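PDB 4YWE: putative aldehyde dehydrogenase from Burkholderia cenocepacia, which probably oxidises aldehydes, using NAD or NADP as the electron acceptor. Local coordinates for residues 62-66 / 172-177; 116-120 / 451-455; 160-164 / 189-193. All coordinates share one frame; numbering follows the deposited sequence.

Contact 1 of 3, residues 62-66 / 172-177; sequences FAGPW and LAAGNA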
loop_
_atom_site.group_PDB
_atom_site.type_symbol
_atom_site.label_atom_id
_atom_site.label_comp_id
_atom_site.label_asym_id
_atom_site.label_seq_id
_atom_site.Cartn_x
_atom_site.Cartn_y
_atom_site.Cartn_z
ATOM N N PHE A 62 23.551 15.389 -7.204
ATOM C CA PHE A 62 22.808 14.578 -6.245
ATOM C C PHE A 62 23.175 14.957 -4.816
ATOM O O PHE A 62 22.317 15.002 -3.938
ATOM C CB PHE A 62 23.063 13.086 -6.472
ATOM C CG PHE A 62 22.367 12.199 -5.476
ATOM C CD1 PHE A 62 21.026 11.885 -5.628
ATOM C CD2 PHE A 62 23.050 11.687 -4.382
ATOM C CE1 PHE A 62 20.379 11.076 -4.713
ATOM C CE2 PHE A 62 22.408 10.877 -3.462
ATOM C CZ PHE A 62 21.070 10.572 -3.627
ATOM N N ALA A 63 24.456 15.224 -4.586
ATOM C CA ALA A 63 24.926 15.574 -3.253
ATOM C C ALA A 63 24.623 17.035 -2.931
ATOM O O ALA A 63 24.725 17.457 -1.780
ATOM C CB ALA A 63 26.415 15.300 -3.127
ATOM N N GLY A 64 24.243 17.798 -3.950
ATOM C CA GLY A 64 23.992 19.219 -3.785
ATOM C C GLY A 64 22.556 19.663 -4.005
ATOM O O GLY A 64 21.640 19.148 -3.366
ATOM N N PRO A 65 22.359 20.629 -4.919
ATOM C CA PRO A 65 21.073 21.282 -5.200
ATOM C C PRO A 65 19.919 20.322 -5.492
ATOM O O PRO A 65 18.844 20.477 -4.915
ATOM C CB PRO A 65 21.381 22.134 -6.435
ATOM C CG PRO A 65 22.833 22.421 -6.335
ATOM C CD PRO A 65 23.446 21.183 -5.746
ATOM N N TRP A 66 20.136 19.353 -6.374
ATOM C CA TRP A 66 19.068 18.440 -6.766
ATOM C C TRP A 66 18.679 17.508 -5.621
ATOM O O TRP A 66 17.498 17.220 -5.421
ATOM C CB TRP A 66 19.481 17.630 -7.997
ATOM C CG TRP A 66 18.409 16.716 -8.521
ATOM C CD1 TRP A 66 18.512 15.371 -8.728
ATOM C CD2 TRP A 66 17.074 17.077 -8.901
ATOM N NE1 TRP A 66 17.329 14.874 -9.217
ATOM C CE2 TRP A 66 16.429 15.902 -9.331
ATOM C CE3 TRP A 66 16.361 18.281 -8.921
ATOM C CZ2 TRP A 66 15.108 15.892 -9.774
ATOM C CZ3 TRP A 66 15.049 18.271 -9.361
ATOM C CH2 TRP A 66 14.437 17.084 -9.781
ATOM N N LEU A 172 14.252 10.651 -12.031
ATOM C CA LEU A 172 14.244 12.017 -11.521
ATOM C C LEU A 172 13.210 12.189 -10.414
ATOM O O LEU A 172 13.486 12.815 -9.390
ATOM C CB LEU A 172 13.971 13.010 -12.652
ATOM C CG LEU A 172 15.141 13.303 -13.591
ATOM C CD1 LEU A 172 14.694 14.192 -14.742
ATOM C CD2 LEU A 172 16.283 13.948 -12.818
ATOM N N ALA A 173 12.023 11.631 -10.627
ATOM C CA ALA A 173 10.944 11.730 -9.651
ATOM C C ALA A 173 11.344 11.054 -8.345
ATOM O O ALA A 173 10.957 11.493 -7.262
ATOM C CB ALA A 173 9.663 11.112 -10.204
ATOM N N ALA A 174 12.136 9.991 -8.461
ATOM C CA ALA A 174 12.607 9.246 -7.299
ATOM C C ALA A 174 13.711 9.999 -6.556
ATOM O O ALA A 174 14.034 9.673 -5.413
ATOM C CB ALA A 174 13.099 7.870 -7.721
ATOM N N GLY A 175 14.290 11.002 -7.212
ATOM C CA GLY A 175 15.302 11.834 -6.587
ATOM C C GLY A 175 16.728 11.532 -7.011
ATOM O O GLY A 175 17.682 12.005 -6.390
ATOM N N ASN A 176 16.875 10.749 -8.074
ATOM C CA ASN A 176 18.193 10.394 -8.586
ATOM C C ASN A 176 18.726 11.448 -9.552
ATOM O O ASN A 176 17.959 12.216 -10.136
ATOM C CB ASN A 176 18.148 9.034 -9.291
ATOM C CG ASN A 176 17.656 7.921 -8.387
ATOM O OD1 ASN A 176 18.429 7.334 -7.630
ATOM N ND2 ASN A 176 16.366 7.617 -8.468
ATOM N N ALA A 177 20.045 11.482 -9.707
ATOM C CA ALA A 177 20.679 12.264 -10.763
ATOM C C ALA A 177 21.019 11.315 -11.906
ATOM O O ALA A 177 21.427 10.180 -11.669
ATOM C CB ALA A 177 21.921 12.971 -10.248
#
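Trp66 gives its indole N-H to the backbone of Asn176: NE1 lies 2.9 Å from Asn176 O, with an N-H...O angle of 145°. The oxygen sits close to the indole plane, at the ring edge, whereas seen from the carbonyl the nitrogen stands above the peptide plane, 56° out of it. The benzo edge of the same indole reaches the preceding helix turn, where CZ2 comes within 3.5 Å of Leu172 O and 3.8 Å of Leu172 CD2, the leucine side chain crossing it at about a right angle. Phe62 touches the neighbouring carbonyl with its ring edge: Gly175 O lies near the ring plane, 3.3 Å from Phe62 CE1, while Phe62 CB packs on Ala177 CB at 3.9 Å. With CG anti to the backbone N (chi1 -177°), Trp66 carries its indole to the Asn176 carbonyl. One shell out, Gly175 closes helix 160-174 in a Schellman motif with positive phi, Gly175 N bonding Leu172 O. The Asn176 side chain fastens this turn to its surroundings through Phe476 O, Ala171 O and Gly149 N, and Trp66 is further packed by Leu202, Pro203 and Arg74. The whole is a helix-to-strand turn of the alpha/beta domain, where helix 160-174 passes into strand 177-182, which runs parallel to 139-155, beside the end of helix 48-63.

Contact 2 of 3, residues 116-120 / 451-455; sequences RYFEF and GVELP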
loop_
_atom_site.group_PDB
_atom_site.type_symbol
_atom_site.label_atom_id
_atom_site.label_comp_id
_atom_site.label_asym_id
_atom_site.label_seq_id
_atom_site.Cartn_x
_atom_site.Cartn_y
_atom_site.Cartn_z
ATOM N N ARG A 116 3.392 13.009 -21.116
ATOM C CA ARG A 116 2.523 12.294 -20.192
ATOM C C ARG A 116 3.347 11.614 -19.101
ATOM O O ARG A 116 2.943 11.586 -17.937
ATOM C CB ARG A 116 1.665 11.270 -20.944
ATOM C CG ARG A 116 0.773 10.413 -20.054
ATOM C CD ARG A 116 -0.070 11.257 -19.102
ATOM N NE ARG A 116 -0.851 10.424 -18.192
ATOM C CZ ARG A 116 -1.312 10.829 -17.011
ATOM N NH1 ARG A 116 -1.064 12.059 -16.584
ATOM N NH2 ARG A 116 -2.014 9.997 -16.254
ATOM N N TYR A 117 4.502 11.076 -19.479
ATOM C CA TYR A 117 5.421 10.485 -18.509
ATOM C C TYR A 117 5.819 11.496 -17.439
ATOM O O TYR A 117 5.752 11.208 -16.242
ATOM C CB TYR A 117 6.674 9.947 -19.202
ATOM C CG TYR A 117 6.517 8.553 -19.763
ATOM C CD1 TYR A 117 6.179 7.488 -18.938
ATOM C CD2 TYR A 117 6.727 8.297 -21.111
ATOM C CE1 TYR A 117 6.037 6.211 -19.443
ATOM C CE2 TYR A 117 6.593 7.021 -21.625
ATOM C CZ TYR A 117 6.247 5.983 -20.786
ATOM O OH TYR A 117 6.110 4.713 -21.292
ATOM N N PHE A 118 6.230 12.681 -17.879
ATOM C CA PHE A 118 6.674 13.724 -16.962
ATOM C C PHE A 118 5.516 14.245 -16.117
ATOM O O PHE A 118 5.689 14.538 -14.937
ATOM C CB PHE A 118 7.334 14.867 -17.736
ATOM C CG PHE A 118 8.669 14.505 -18.325
ATOM C CD1 PHE A 118 9.529 13.656 -17.649
ATOM C CD2 PHE A 118 9.059 15.004 -19.556
ATOM C CE1 PHE A 118 10.758 13.316 -18.186
ATOM C CE2 PHE A 118 10.287 14.668 -20.098
ATOM C CZ PHE A 118 11.136 13.821 -19.413
ATOM N N GLU A 119 4.337 14.346 -16.721
ATOM C CA GLU A 119 3.142 14.785 -16.004
ATOM C C GLU A 119 2.760 13.797 -14.904
ATOM O O GLU A 119 2.461 14.192 -13.774
ATOM C CB GLU A 119 1.968 14.959 -16.969
ATOM C CG GLU A 119 0.679 15.400 -16.299
ATOM C CD GLU A 119 -0.503 15.406 -17.250
ATOM O OE1 GLU A 119 -0.662 14.427 -18.011
ATOM O OE2 GLU A 119 -1.272 16.389 -17.237
ATOM N N PHE A 120 2.771 12.514 -15.248
ATOM C CA PHE A 120 2.389 11.458 -14.318
ATOM C C PHE A 120 3.343 11.400 -13.130
ATOM O O PHE A 120 2.912 11.392 -11.978
ATOM C CB PHE A 120 2.352 10.105 -15.035
ATOM C CG PHE A 120 1.979 8.950 -14.145
ATOM C CD1 PHE A 120 0.651 8.689 -13.845
ATOM C CD2 PHE A 120 2.954 8.119 -13.620
ATOM C CE1 PHE A 120 0.305 7.624 -13.032
ATOM C CE2 PHE A 120 2.615 7.053 -12.806
ATOM C CZ PHE A 120 1.291 6.806 -12.511
ATOM N N GLY A 451 0.115 3.700 -22.204
ATOM C CA GLY A 451 0.442 2.726 -21.181
ATOM C C GLY A 451 1.438 3.277 -20.182
ATOM O O GLY A 451 2.250 2.539 -19.627
ATOM N N VAL A 452 1.374 4.586 -19.962
ATOM C CA VAL A 452 2.277 5.262 -19.040
ATOM C C VAL A 452 2.056 4.757 -17.617
ATOM O O VAL A 452 3.007 4.572 -16.855
ATOM C CB VAL A 452 2.099 6.793 -19.125
ATOM C CG1 VAL A 452 2.770 7.487 -17.950
ATOM C CG2 VAL A 452 2.644 7.315 -20.447
ATOM N N GLU A 453 0.795 4.516 -17.272
ATOM C CA GLU A 453 0.436 4.068 -15.932
ATOM C C GLU A 453 0.616 2.562 -15.758
ATOM O O GLU A 453 0.531 2.047 -14.644
ATOM C CB GLU A 453 -1.012 4.452 -15.612
ATOM C CG GLU A 453 -1.322 5.936 -15.740
ATOM C CD GLU A 453 -1.770 6.333 -17.135
ATOM O OE1 GLU A 453 -1.344 5.683 -18.113
ATOM O OE2 GLU A 453 -2.553 7.298 -17.254
ATOM N N LEU A 454 0.863 1.859 -16.859
ATOM C CA LEU A 454 0.929 0.400 -16.830
ATOM C C LEU A 454 2.363 -0.098 -16.699
ATOM O O LEU A 454 3.166 0.079 -17.617
ATOM C CB LEU A 454 0.292 -0.188 -18.091
ATOM C CG LEU A 454 -1.051 0.406 -18.521
ATOM C CD1 LEU A 454 -1.572 -0.301 -19.761
ATOM C CD2 LEU A 454 -2.064 0.331 -17.389
ATOM N N PRO A 455 2.688 -0.725 -15.556
ATOM C CA PRO A 455 4.025 -1.286 -15.330
ATOM C C PRO A 455 4.436 -2.241 -16.446
ATOM O O PRO A 455 3.683 -3.149 -16.799
ATOM C CB PRO A 455 3.872 -2.019 -13.995
ATOM C CG PRO A 455 2.782 -1.272 -13.297
ATOM C CD PRO A 455 1.812 -0.912 -14.386
HETATM O O HOH W 1 -1.967 8.577 -19.811
#
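Val452 lies against the flank of helix 104-124, its two methyl groups dividing the work. CG2 stands over the face of the Tyr117 ring, 3.7 Å from the ring centroid and 12° off the normal, a CH-pi contact, and also meets Arg116 CG at 3.6 Å. CG1, anti to the valine backbone N, reaches Tyr117 CD1 at 3.5 Å and turns toward Phe120 CB. In Tyr117, chi1 of -84° swings the ring toward the loop, and chi2 turns a face to Val452.

Arg116 follows a different path: extended at chi1 but bent at chi2, it carries its guanidinium past Val452 to Glu453. There NH2 donates to Glu453 OE2 at 2.9 Å in an almost straight bond (178°); the acceptor lies in the guanidinium plane, yet the nitrogen approaches OE2 from above the carboxylate plane. A water accepts from Arg116 NE and donates to the same OE2, closing a second route between the two charges. The other end of the guanidinium is taken by Glu119 within the helix, NH1 to OE1 at 2.8 Å. Glu453, itself bent at chi2, lays CG 3.6 Å from Phe120 CE1, and Phe120 CB sits over one guanidinium face.

Asp126 of a neighbouring subunit also pairs with Arg116 NH2, Arg76 of that subunit takes Glu119 OE2, and its Lys127 makes a cation-pi contact with Phe120. The Tyr117 side chain is about 9 Å from that of Glu256, the predicted active-site residue. The chemistry thus changes across a few ångströms, from a valine-on-tyrosine apolar core to an ionic network continued into the neighbouring subunit; three carboxylates, one of them from that subunit, and a water grip the guanidinium and probably limit its rotation.

Contact 3 of 3, residues 160-164 / 189-193; sequences PMQIF and SVLRV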
loop_
_atom_site.group_PDB
_atom_site.type_symbol
_atom_site.label_atom_id
_atom_site.label_comp_id
_atom_site.label_asym_id
_atom_site.label_seq_id
_atom_site.Cartn_x
_atom_site.Cartn_y
_atom_site.Cartn_z
ATOM N N PRO A 160 13.252 6.858 -28.772
ATOM C CA PRO A 160 14.137 7.723 -27.983
ATOM C C PRO A 160 13.410 8.520 -26.903
ATOM O O PRO A 160 13.794 8.442 -25.739
ATOM C CB PRO A 160 14.735 8.658 -29.036
ATOM C CG PRO A 160 14.715 7.857 -30.289
ATOM C CD PRO A 160 13.443 7.061 -30.220
ATOM N N MET A 161 12.372 9.261 -27.279
ATOM C CA MET A 161 11.650 10.100 -26.327
ATOM C C MET A 161 10.839 9.293 -25.316
ATOM O O MET A 161 10.869 9.582 -24.121
ATOM C CB MET A 161 10.722 11.067 -27.062
ATOM C CG MET A 161 11.419 12.274 -27.661
ATOM S SD MET A 161 10.244 13.473 -28.321
ATOM C CE MET A 161 9.423 12.488 -29.573
ATOM N N GLN A 162 10.108 8.292 -25.793
ATOM C CA GLN A 162 9.219 7.522 -24.925
ATOM C C GLN A 162 9.984 6.779 -23.836
ATOM O O GLN A 162 9.590 6.788 -22.671
ATOM C CB GLN A 162 8.393 6.530 -25.743
ATOM C CG GLN A 162 7.276 7.162 -26.552
ATOM C CD GLN A 162 5.982 6.380 -26.445
ATOM O OE1 GLN A 162 5.600 5.943 -25.359
ATOM N NE2 GLN A 162 5.306 6.192 -27.571
ATOM N N ILE A 163 11.081 6.140 -24.224
ATOM C CA ILE A 163 11.876 5.353 -23.292
ATOM C C ILE A 163 12.682 6.272 -22.374
ATOM O O ILE A 163 12.887 5.961 -21.200
ATOM C CB ILE A 163 12.770 4.364 -24.057
ATOM C CG1 ILE A 163 11.885 3.399 -24.850
ATOM C CG2 ILE A 163 13.671 3.593 -23.104
ATOM C CD1 ILE A 163 12.617 2.584 -25.875
ATOM N N PHE A 164 13.122 7.408 -22.906
ATOM C CA PHE A 164 13.750 8.440 -22.084
ATOM C C PHE A 164 12.772 8.895 -21.010
ATOM O O PHE A 164 13.133 9.039 -19.845
ATOM C CB PHE A 164 14.190 9.629 -22.943
ATOM C CG PHE A 164 14.885 10.721 -22.175
ATOM C CD1 PHE A 164 14.165 11.764 -21.615
ATOM C CD2 PHE A 164 16.262 10.713 -22.030
ATOM C CE1 PHE A 164 14.805 12.771 -20.914
ATOM C CE2 PHE A 164 16.908 11.718 -21.332
ATOM C CZ PHE A 164 16.178 12.748 -20.773
ATOM N N SER A 189 16.487 13.842 -30.550
ATOM C CA SER A 189 15.320 14.309 -29.812
ATOM C C SER A 189 15.641 14.451 -28.329
ATOM O O SER A 189 15.245 15.427 -27.692
ATOM C CB SER A 189 14.138 13.358 -30.009
ATOM O OG SER A 189 14.407 12.086 -29.445
ATOM N N VAL A 190 16.372 13.478 -27.793
ATOM C CA VAL A 190 16.737 13.452 -26.380
ATOM C C VAL A 190 17.564 14.678 -25.995
ATOM O O VAL A 190 17.375 15.250 -24.920
ATOM C CB VAL A 190 17.495 12.152 -26.039
ATOM C CG1 VAL A 190 18.184 12.263 -24.685
ATOM C CG2 VAL A 190 16.547 10.963 -26.068
ATOM N N LEU A 191 18.474 15.077 -26.879
ATOM C CA LEU A 191 19.312 16.251 -26.649
ATOM C C LEU A 191 18.473 17.518 -26.488
ATOM O O LEU A 191 18.784 18.379 -25.665
ATOM C CB LEU A 191 20.308 16.428 -27.796
ATOM C CG LEU A 191 21.283 15.272 -28.030
ATOM C CD1 LEU A 191 22.082 15.492 -29.304
ATOM C CD2 LEU A 191 22.209 15.108 -26.837
ATOM N N ARG A 192 17.412 17.628 -27.280
ATOM C CA ARG A 192 16.530 18.788 -27.227
ATOM C C ARG A 192 15.693 18.776 -25.950
ATOM O O ARG A 192 15.367 19.828 -25.399
ATOM C CB ARG A 192 15.621 18.828 -28.458
ATOM C CG ARG A 192 14.738 20.063 -28.540
ATOM C CD ARG A 192 15.573 21.334 -28.563
ATOM N NE ARG A 192 14.743 22.532 -28.635
ATOM C CZ ARG A 192 14.382 23.255 -27.581
ATOM N NH1 ARG A 192 14.781 22.903 -26.366
ATOM N NH2 ARG A 192 13.625 24.333 -27.739
ATOM N N VAL A 193 15.351 17.578 -25.485
ATOM C CA VAL A 193 14.569 17.418 -24.264
ATOM C C VAL A 193 15.372 17.909 -23.064
ATOM O O VAL A 193 14.819 18.499 -22.134
ATOM C CB VAL A 193 14.131 15.951 -24.077
ATOM C CG1 VAL A 193 13.451 15.756 -22.730
ATOM C CG2 VAL A 193 13.209 15.530 -25.210
#
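The helices of two consecutive beta-alpha-beta crossovers that share strand 177-182 pack here in the alpha/beta domain; the axes of the two short segments approach to 9.7 Å at 51°. Phe164 fits between Val190 and Val193, about one turn apart on helix 188-200: its CD2 lies 3.6 Å from Val190 CG1, while CE1, across the ring from CD2, lies 3.7 Å from Val193 CG1. An extended first torsion (chi1 -178°) sends the ring across to the valines. Val190 CG2 packs beside Pro160, 3.7 Å from Pro160 O and near its CB.

At the N-terminal end of the pair Ser189 meets Pro160 and Met161 with its hydroxyl, OG being 3.5 Å from Pro160 CB and 3.5 Å from Met161 CG. These are packing contacts; the polar need of OG is met by Glu96 OE1, and Glu96 OE2 takes the backbone N-H of Met161, so one carboxylate from helix 89-100 ties both helices. Ile209 covers Phe164 and Val190 from the sheet, and Leu114 backs Met161 and Val193. Apart from Pro160 O and the hydroxyl, the meeting groups are apolar: cohesion rests on close hydrophobic packing, while the buried hydroxyl is satisfied by a third helix.

Overall arrangement
All three contacts are largely buried, but only contact 2 also meets other subunits, and it alone has a salt bridge between its two segments. Contacts 1 and 3 both use helix 160-174, its C-terminal turn in contact 1 and its first turn in contact 3, their centres about 19 Å apart. Contact 1 lies farthest from the chain centre and relies on an indole-to-carbonyl bond; contact 3, nearest the centre, is held by apolar packing between helices. Contacts 2 and 3 touch directly, Phe118 of helix 104-124 meeting Phe164 and Val193, so this helix joins the interior of the fold to the subunit interface.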